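Local coordinates for OxyA protein (Actinoplanes teichomyceticus, PDB 5HH3), which is a heme-dependent cytochrome P450 that probably carries out a phenolic coupling step, cyclising the peptide precursor of a glycopeptide antibiotic, at residues P258-L263 and F329-V334. Numbering follows the deposited sequence.
Sequences PEQFAL and FDITRV
The side-chain amide of Gln260, on helix 258-266, bonds to the backbone on both sides of Asp330 in the P450 meander segment that follows helix 314-318. Its OE1 accepts from Ile331 N at 2.8 Å, nearly straight at 177°, while NE2 donates to Phe329 O at 2.8 Å. NE2 approaches from above the carbonyl plane, and Phe329 O lies within 5° of the Gln260 amide plane. With both ends of the amide bonded, its rotation is fixed. Asp257 OD2 takes a further hydrogen bond from NE2.

Apolar groups pack alongside. Phe329 holds CG anti to its backbone N, which carries its ring to Phe261, CE2 to CE2 at 3.7 Å. The two planes differ by 24°, yet the centroids are 5.7 Å apart, leaving little overlap. Ile331 CD1 approaches CE1 of Phe261 at 4.3 Å, and Leu253 of helix 225-256 touches both rings.

A type I turn from Asp330 to Arg333 presents Ile331 N to the glutamine. Glu277 accepts a hydrogen bond from Asp330 N through OE1 and forms a salt bridge with Arg333 NE through OE2, a grouping with Arg280 consistent with the P450 ERR (ExxR) triad. Within the turn, Asp330 OD1 closes an Asx turn with Thr332 N and lies 2.8 Å from Thr332 OG1, both reaching it from one carboxylate face.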
loop_
_atom_site.group_PDB
_atom_site.type_symbol
_atom_site.label_atom_id
_atom_site.label_comp_id
_atom_site.label_asym_id
_atom_site.label_seq_id
_atom_site.Cartn_x
_atom_site.Cartn_y
_atom_site.Cartn_z
ATOM N N PRO B 258 33.819 -1.716 -19.803
ATOM C CA PRO B 258 34.752 -0.615 -20.017
ATOM C C PRO B 258 35.058 -0.286 -21.499
ATOM O O PRO B 258 35.340 0.877 -21.817
ATOM C CB PRO B 258 36.010 -1.077 -19.265
ATOM C CG PRO B 258 35.912 -2.564 -19.225
ATOM C CD PRO B 258 34.458 -2.849 -19.098
ATOM N N GLU B 259 34.987 -1.276 -22.393
ATOM C CA GLU B 259 35.369 -1.051 -23.793
ATOM C C GLU B 259 34.439 -0.081 -24.531
ATOM O O GLU B 259 34.895 0.754 -25.301
ATOM C CB GLU B 259 35.550 -2.378 -24.542
ATOM C CG GLU B 259 36.787 -3.126 -24.047
ATOM C CD GLU B 259 36.988 -4.503 -24.649
ATOM O OE1 GLU B 259 35.994 -5.155 -25.020
ATOM O OE2 GLU B 259 38.157 -4.947 -24.729
ATOM N N GLN B 260 33.151 -0.125 -24.236
ATOM C CA GLN B 260 32.212 0.812 -24.866
ATOM C C GLN B 260 32.405 2.243 -24.375
ATOM O O GLN B 260 32.302 3.183 -25.157
ATOM C CB GLN B 260 30.788 0.355 -24.649
ATOM C CG GLN B 260 30.544 -1.036 -25.218
ATOM C CD GLN B 260 29.138 -1.219 -25.703
ATOM O OE1 GLN B 260 28.619 -0.394 -26.449
ATOM N NE2 GLN B 260 28.513 -2.306 -25.303
ATOM N N PHE B 261 32.718 2.407 -23.096
ATOM C CA PHE B 261 32.993 3.736 -22.556
ATOM C C PHE B 261 34.376 4.269 -22.913
ATOM O O PHE B 261 34.585 5.476 -22.863
ATOM C CB PHE B 261 32.745 3.777 -21.050
ATOM C CG PHE B 261 31.299 3.694 -20.708
ATOM C CD1 PHE B 261 30.501 4.833 -20.718
ATOM C CD2 PHE B 261 30.712 2.471 -20.441
ATOM C CE1 PHE B 261 29.146 4.748 -20.430
ATOM C CE2 PHE B 261 29.358 2.384 -20.152
ATOM C CZ PHE B 261 28.574 3.524 -20.147
ATOM N N ALA B 262 35.309 3.384 -23.282
ATOM C CA ALA B 262 36.586 3.818 -23.872
ATOM C C ALA B 262 36.343 4.488 -25.232
ATOM O O ALA B 262 37.069 5.394 -25.619
ATOM C CB ALA B 262 37.548 2.645 -24.014
ATOM N N LEU B 263 35.310 4.028 -25.936
ATOM C CA LEU B 263 34.859 4.625 -27.190
ATOM C C LEU B 263 34.277 6.017 -26.955
ATOM O O LEU B 263 34.546 6.930 -27.717
ATOM C CB LEU B 263 33.817 3.718 -27.859
ATOM C CG LEU B 263 33.902 3.553 -29.369
ATOM C CD1 LEU B 263 35.138 2.750 -29.767
ATOM C CD2 LEU B 263 32.635 2.878 -29.872
ATOM N N PHE B 329 23.299 -3.582 -24.573
ATOM C CA PHE B 329 23.890 -2.233 -24.511
ATOM C C PHE B 329 24.861 -2.024 -25.672
ATOM O O PHE B 329 25.786 -2.792 -25.849
ATOM C CB PHE B 329 24.613 -2.014 -23.180
ATOM C CG PHE B 329 25.254 -0.679 -23.055
ATOM C CD1 PHE B 329 24.510 0.477 -23.222
ATOM C CD2 PHE B 329 26.619 -0.568 -22.775
ATOM C CE1 PHE B 329 25.096 1.725 -23.104
ATOM C CE2 PHE B 329 27.214 0.678 -22.653
ATOM C CZ PHE B 329 26.459 1.827 -22.829
ATOM N N ASP B 330 24.608 -0.993 -26.467
ATOM C CA ASP B 330 25.401 -0.704 -27.664
ATOM C C ASP B 330 25.458 0.805 -27.812
ATOM O O ASP B 330 24.540 1.436 -28.337
ATOM C CB ASP B 330 24.795 -1.357 -28.901
ATOM C CG ASP B 330 25.532 -0.991 -30.191
ATOM O OD1 ASP B 330 26.613 -0.380 -30.155
ATOM O OD2 ASP B 330 25.004 -1.307 -31.266
ATOM N N ILE B 331 26.564 1.364 -27.347
ATOM C CA ILE B 331 26.751 2.797 -27.288
ATOM C C ILE B 331 26.757 3.499 -28.669
ATOM O O ILE B 331 26.594 4.718 -28.728
ATOM C CB ILE B 331 28.039 3.111 -26.482
ATOM C CG1 ILE B 331 27.998 4.528 -25.917
ATOM C CG2 ILE B 331 29.295 2.861 -27.310
ATOM C CD1 ILE B 331 28.889 4.680 -24.704
ATOM N N THR B 332 26.939 2.741 -29.757
ATOM C CA THR B 332 26.917 3.283 -31.133
ATOM C C THR B 332 25.538 3.200 -31.817
ATOM O O THR B 332 25.414 3.587 -32.977
ATOM C CB THR B 332 27.912 2.538 -32.060
ATOM O OG1 THR B 332 27.420 1.220 -32.317
ATOM C CG2 THR B 332 29.322 2.442 -31.445
ATOM N N ARG B 333 24.521 2.674 -31.135
ATOM C CA ARG B 333 23.171 2.589 -31.705
ATOM C C ARG B 333 22.702 3.971 -32.184
ATOM O O ARG B 333 22.743 4.945 -31.434
ATOM C CB ARG B 333 22.172 2.023 -30.690
ATOM C CG ARG B 333 20.787 1.707 -31.258
ATOM C CD ARG B 333 19.743 1.489 -30.155
ATOM N NE ARG B 333 20.232 0.511 -29.195
ATOM C CZ ARG B 333 20.329 -0.798 -29.428
ATOM N NH1 ARG B 333 19.899 -1.346 -30.573
ATOM N NH2 ARG B 333 20.846 -1.580 -28.487
ATOM N N VAL B 334 22.274 4.031 -33.443
ATOM C CA VAL B 334 21.777 5.256 -34.055
ATOM C C VAL B 334 20.385 5.583 -33.503
ATOM O O VAL B 334 19.491 4.738 -33.526
ATOM C CB VAL B 334 21.767 5.120 -35.594
ATOM C CG1 VAL B 334 21.026 6.278 -36.257
ATOM C CG2 VAL B 334 23.204 5.043 -36.099
#